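Local coordinates for protein 2,5-dihydroxypyridine 5,6-dioxygenase (Pseudomonas putida KT2440, PDB 7CUP) that catalyses the iron-dependent dioxygenolytic cleavage of the 2,5-dihydroxypyridine ring between carbons 5 and 6, giving N-formylmaleamate in aerobic nicotinate degradation, at residues S26-K31 / K53-E58; D95-T100 / T115-L120. All coordinates share one frame; numbering follows the deposited sequence.

Interactions 1 and 2 are two strand pairings of one parallel sheet, with centres about 9 Å apart and strands 26-31 and 96-99 as neighbours between them. Each joins the two strands of a beta-alpha-beta unit, through helix 37-49 in interaction 1 and helix 107-114 in interaction 2. Both are largely buried, but interaction 1 includes 53-58, an edge strand of the sheet within this chain, where charged residues lie at the ends and a second subunit carries the sheet onward. Interaction 2 is more interior, is touched by no other chain, and places an arginine and a water at its start. The two are bonded together directly, Thr100 OG1 lying 2.7 Å from Leu30 O. Both lie away from the iron site.

Interaction 1 of 2, residues S26-K31 / K53-E58; sequences SVAVLK and KVYAVE
Lys31 lies across Glu58 at the C-terminal end of the strand pair, its CE 3.9 Å from Glu58 OE1 and its CG 4.1 Å from Glu58 CB. CG of Lys31 sits between its backbone N and carbonyl carbon (chi1 59°), and the extended chain beyond it runs over the neighbouring strand. Lys31 NZ stops 4.3 Å from Glu58 OE1, too far for a salt bridge; it also forms a long, weak ion pair with Glu58 of the second subunit, and Glu58 one with Lys31 of that subunit. In the backbone, Lys31 N donates to Val57 O, the last of five hydrogen bonds that start at Val27 N and Lys53 O. The ladder is parallel, and helix 37-49 makes the crossover of a beta-alpha-beta unit, covering the face that carries Val29 and Val54. On the reverse face Val57 sets its CG1 4.1 Å from Leu30 CD1, and both reach Leu91 of helix 85-92. Further back on that face, Tyr55 turns its ring over Ala28: Ala28 CB stands 4.0 Å from the centroid of the Tyr55 ring, 28° off the normal, in a CH-pi contact. The phenol OH is hydrogen-bonded to Ala90 O. At Ala56 and Glu58 an antiparallel strand of the second subunit pairs with 53-58 and prolongs the sheet across the interface.

Interaction 2 of 2, residues D95-T100 / T115-L120; sequences DLVVDT and TGTRIL
Leu96 lies over one face of the Arg118 guanidinium, its CB 4.3 Å above the plane and displaced from the centre of the group. Its CD1 comes 3.9 Å from Arg118 NE, the two chains running roughly perpendicular. A bend at chi3 (-78°) folds the arginine back beside the start of strand 96-99, where its three nitrogens are all engaged: NE with Ala181 O, NH2 with Ser19 O, and NH1 with Gln25 OE1 as well as a water. These bonds fix the rotation of the buried group. The same water, 3.0 Å from NH1 of Arg118, also donates to Asp95 O. Asp95 O thus takes two donors, since Arg118 N reaches it at 2.9 Å in an almost straight bond (179° at the hydrogen), while the Asp95 carboxylate turns elsewhere, with OD2 accepting from Ser26 N on the adjoining strand.

Gly116, with positive phi, ends helical geometry after helix 107-114. Beyond the Arg118 N to Asp95 O rung the parallel ladder continues through Val97 N to Arg118 O, Leu120 N to Val97 O and Asp99 N to Leu120 O. On the face opposite Leu96, Val97 sets CG2 3.9 Å from Thr117 CG2, and Val97 CB lies 4.3 Å from Ile119 CG1. Thr117 and Ile119 in turn rest on helix 107-114, whereas Leu120 and Val98 pack against helix 5-18 on the other side. The Asp99 carboxylate takes the N-H groups of the turn after the strand, OD1 those of Met101 and Met102, OD2 that of Leu103. Helix 107-114 is the crossover of a beta-alpha-beta unit between neighbouring strands, and helices on both faces of the parallel sheet are consistent with a three-layered alpha/beta domain.

Interaction 1 of 2, residues S26-K31 / K53-E58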
loop_
_atom_site.group_PDB
_atom_site.type_symbol
_atom_site.label_atom_id
_atom_site.label_comp_id
_atom_site.label_asym_id
_atom_site.label_seq_id
_atom_site.Cartn_x
_atom_site.Cartn_y
_atom_site.Cartn_z
ATOM N N SER A 26 19.117 5.371 23.837
ATOM C CA SER A 26 18.172 5.897 22.824
ATOM C C SER A 26 18.687 5.563 21.427
ATOM O O SER A 26 19.888 5.760 21.132
ATOM C CB SER A 26 17.961 7.354 23.017
ATOM O OG SER A 26 17.196 7.546 24.195
ATOM N N VAL A 27 17.806 5.026 20.611
ATOM C CA VAL A 27 18.112 4.658 19.201
ATOM C C VAL A 27 17.268 5.536 18.276
ATOM O O VAL A 27 16.025 5.579 18.444
ATOM C CB VAL A 27 17.822 3.172 18.960
ATOM C CG1 VAL A 27 18.044 2.814 17.496
ATOM C CG2 VAL A 27 18.636 2.279 19.885
ATOM N N ALA A 28 17.906 6.173 17.307
ATOM C CA ALA A 28 17.243 6.827 16.166
ATOM C C ALA A 28 17.459 5.961 14.927
ATOM O O ALA A 28 18.620 5.608 14.617
ATOM C CB ALA A 28 17.791 8.219 15.993
ATOM N N VAL A 29 16.366 5.632 14.251
ATOM C CA VAL A 29 16.383 4.910 12.954
ATOM C C VAL A 29 16.203 5.965 11.865
ATOM O O VAL A 29 15.121 6.572 11.788
ATOM C CB VAL A 29 15.344 3.782 12.865
ATOM C CG1 VAL A 29 15.473 3.066 11.527
ATOM C CG2 VAL A 29 15.497 2.802 14.012
ATOM N N LEU A 30 17.291 6.239 11.145
ATOM C CA LEU A 30 17.351 7.262 10.073
ATOM C C LEU A 30 16.936 6.621 8.749
ATOM O O LEU A 30 17.489 5.550 8.379
ATOM C CB LEU A 30 18.767 7.798 9.981
ATOM C CG LEU A 30 18.974 8.768 8.827
ATOM C CD1 LEU A 30 18.053 9.986 8.940
ATOM C CD2 LEU A 30 20.431 9.159 8.758
ATOM N N LYS A 31 15.977 7.226 8.078
ATOM C CA LYS A 31 15.478 6.677 6.790
ATOM C C LYS A 31 15.153 7.810 5.822
ATOM O O LYS A 31 15.037 8.958 6.262
ATOM C CB LYS A 31 14.226 5.818 7.019
ATOM C CG LYS A 31 13.069 6.552 7.671
ATOM C CD LYS A 31 11.827 5.711 7.772
ATOM C CE LYS A 31 10.629 6.485 8.257
ATOM N NZ LYS A 31 9.416 5.654 8.125
ATOM N N LYS A 53 14.691 3.462 24.311
ATOM C CA LYS A 53 13.818 4.499 23.708
ATOM C C LYS A 53 14.149 4.548 22.207
ATOM O O LYS A 53 15.334 4.432 21.864
ATOM C CB LYS A 53 14.055 5.821 24.429
ATOM C CG LYS A 53 13.715 5.790 25.917
ATOM C CD LYS A 53 12.219 5.563 26.108
ATOM C CE LYS A 53 11.841 5.244 27.538
ATOM N NZ LYS A 53 10.390 5.470 27.743
ATOM N N VAL A 54 13.141 4.635 21.350
ATOM C CA VAL A 54 13.334 4.662 19.872
ATOM C C VAL A 54 12.490 5.759 19.237
ATOM O O VAL A 54 11.408 6.072 19.713
ATOM C CB VAL A 54 13.032 3.299 19.230
ATOM C CG1 VAL A 54 13.701 2.196 20.012
ATOM C CG2 VAL A 54 11.541 3.020 19.107
ATOM N N TYR A 55 12.995 6.302 18.134
ATOM C CA TYR A 55 12.224 7.159 17.214
ATOM C C TYR A 55 12.870 7.006 15.841
ATOM O O TYR A 55 14.068 6.619 15.781
ATOM C CB TYR A 55 12.205 8.618 17.689
ATOM C CG TYR A 55 13.553 9.259 17.907
ATOM C CD1 TYR A 55 14.297 8.985 19.046
ATOM C CD2 TYR A 55 14.100 10.138 16.987
ATOM C CE1 TYR A 55 15.537 9.574 19.260
ATOM C CE2 TYR A 55 15.352 10.727 17.174
ATOM C CZ TYR A 55 16.073 10.439 18.318
ATOM O OH TYR A 55 17.269 11.032 18.558
ATOM N N ALA A 56 12.092 7.260 14.794
ATOM C CA ALA A 56 12.573 7.326 13.395
ATOM C C ALA A 56 12.722 8.792 12.986
ATOM O O ALA A 56 11.942 9.670 13.434
ATOM C CB ALA A 56 11.640 6.565 12.474
ATOM N N VAL A 57 13.772 9.062 12.216
ATOM C CA VAL A 57 14.028 10.354 11.546
ATOM C C VAL A 57 14.007 10.092 10.049
ATOM O O VAL A 57 14.756 9.213 9.611
ATOM C CB VAL A 57 15.364 10.954 11.994
ATOM C CG1 VAL A 57 15.610 12.262 11.275
ATOM C CG2 VAL A 57 15.377 11.141 13.496
ATOM N N GLU A 58 13.121 10.780 9.336
ATOM C CA GLU A 58 13.028 10.693 7.872
ATOM C C GLU A 58 13.521 12.013 7.304
ATOM O O GLU A 58 12.995 13.059 7.670
ATOM C CB GLU A 58 11.618 10.365 7.388
ATOM C CG GLU A 58 11.577 10.305 5.890
ATOM C CD GLU A 58 10.426 9.548 5.265
ATOM O OE1 GLU A 58 9.368 9.387 5.954
ATOM O OE2 GLU A 58 10.603 9.137 4.063
#

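Interaction 2 of 2, residues D95-T100 / T115-L120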
loop_
_atom_site.group_PDB
_atom_site.type_symbol
_atom_site.label_atom_id
_atom_site.label_comp_id
_atom_site.label_asym_id
_atom_site.label_seq_id
_atom_site.Cartn_x
_atom_site.Cartn_y
_atom_site.Cartn_z
ATOM N N ASP A 95 21.762 7.784 21.362
ATOM C CA ASP A 95 23.035 7.089 21.673
ATOM C C ASP A 95 23.544 6.382 20.408
ATOM O O ASP A 95 24.750 6.355 20.164
ATOM C CB ASP A 95 22.849 6.137 22.843
ATOM C CG ASP A 95 22.541 6.900 24.123
ATOM O OD1 ASP A 95 23.439 7.636 24.597
ATOM O OD2 ASP A 95 21.398 6.798 24.580
ATOM N N LEU A 96 22.640 5.815 19.629
ATOM C CA LEU A 96 22.997 5.010 18.433
ATOM C C LEU A 96 22.038 5.385 17.307
ATOM O O LEU A 96 20.819 5.504 17.578
ATOM C CB LEU A 96 22.886 3.520 18.758
ATOM C CG LEU A 96 23.328 2.596 17.612
ATOM C CD1 LEU A 96 24.256 1.489 18.114
ATOM C CD2 LEU A 96 22.143 1.981 16.919
ATOM N N VAL A 97 22.565 5.630 16.115
ATOM C CA VAL A 97 21.744 5.862 14.890
ATOM C C VAL A 97 21.869 4.599 14.050
ATOM O O VAL A 97 23.025 4.147 13.881
ATOM C CB VAL A 97 22.228 7.107 14.123
ATOM C CG1 VAL A 97 21.492 7.265 12.795
ATOM C CG2 VAL A 97 22.081 8.355 14.988
ATOM N N VAL A 98 20.736 3.985 13.671
ATOM C CA VAL A 98 20.710 2.953 12.596
ATOM C C VAL A 98 20.474 3.698 11.295
ATOM O O VAL A 98 19.384 4.196 11.104
ATOM C CB VAL A 98 19.615 1.904 12.801
ATOM C CG1 VAL A 98 19.634 0.916 11.662
ATOM C CG2 VAL A 98 19.770 1.213 14.143
ATOM N N ASP A 99 21.467 3.775 10.436
ATOM C CA ASP A 99 21.331 4.491 9.149
ATOM C C ASP A 99 20.881 3.494 8.071
ATOM O O ASP A 99 21.663 2.625 7.668
ATOM C CB ASP A 99 22.652 5.213 8.881
ATOM C CG ASP A 99 22.715 5.904 7.540
ATOM O OD1 ASP A 99 21.651 5.961 6.869
ATOM O OD2 ASP A 99 23.833 6.320 7.169
ATOM N N THR A 100 19.649 3.637 7.593
ATOM C CA THR A 100 19.088 2.871 6.453
ATOM C C THR A 100 18.998 3.749 5.208
ATOM O O THR A 100 18.318 3.327 4.259
ATOM C CB THR A 100 17.698 2.328 6.798
ATOM O OG1 THR A 100 16.743 3.394 6.889
ATOM C CG2 THR A 100 17.686 1.572 8.103
ATOM N N THR A 115 30.147 13.950 19.014
ATOM C CA THR A 115 29.325 14.145 20.239
ATOM C C THR A 115 29.357 12.884 21.108
ATOM O O THR A 115 28.879 12.995 22.217
ATOM C CB THR A 115 27.840 14.462 19.995
ATOM O OG1 THR A 115 27.217 13.292 19.446
ATOM C CG2 THR A 115 27.597 15.672 19.118
ATOM N N GLY A 116 29.810 11.719 20.626
ATOM C CA GLY A 116 29.686 10.442 21.358
ATOM C C GLY A 116 28.644 9.489 20.762
ATOM O O GLY A 116 28.727 8.259 21.006
ATOM N N THR A 117 27.696 10.010 19.984
ATOM C CA THR A 117 26.721 9.183 19.239
ATOM C C THR A 117 27.455 8.153 18.375
ATOM O O THR A 117 28.466 8.498 17.785
ATOM C CB THR A 117 25.776 10.051 18.405
ATOM O OG1 THR A 117 25.069 10.895 19.316
ATOM C CG2 THR A 117 24.829 9.217 17.570
ATOM N N ARG A 118 26.960 6.918 18.362
ATOM C CA ARG A 118 27.443 5.786 17.526
ATOM C C ARG A 118 26.533 5.621 16.292
ATOM O O ARG A 118 25.326 5.877 16.380
ATOM C CB ARG A 118 27.428 4.466 18.298
ATOM C CG ARG A 118 27.742 4.610 19.770
ATOM C CD ARG A 118 27.990 3.310 20.476
ATOM N NE ARG A 118 26.838 2.486 20.848
ATOM C CZ ARG A 118 25.961 2.750 21.817
ATOM N NH1 ARG A 118 25.981 3.911 22.464
ATOM N NH2 ARG A 118 25.031 1.859 22.107
ATOM N N ILE A 119 27.089 5.173 15.167
ATOM C CA ILE A 119 26.296 5.032 13.916
ATOM C C ILE A 119 26.546 3.649 13.335
ATOM O O ILE A 119 27.737 3.330 13.045
ATOM C CB ILE A 119 26.612 6.131 12.897
ATOM C CG1 ILE A 119 26.443 7.532 13.505
ATOM C CG2 ILE A 119 25.761 5.889 11.654
ATOM C CD1 ILE A 119 26.773 8.696 12.549
ATOM N N LEU A 120 25.463 2.881 13.156
ATOM C CA LEU A 120 25.490 1.575 12.442
ATOM C C LEU A 120 24.806 1.739 11.082
ATOM O O LEU A 120 23.629 2.036 11.053
ATOM C CB LEU A 120 24.777 0.513 13.278
ATOM C CG LEU A 120 24.798 -0.885 12.662
ATOM C CD1 LEU A 120 26.224 -1.390 12.523
ATOM C CD2 LEU A 120 23.973 -1.840 13.484
HETATM O O HOH W 1 27.049 6.697 22.113
#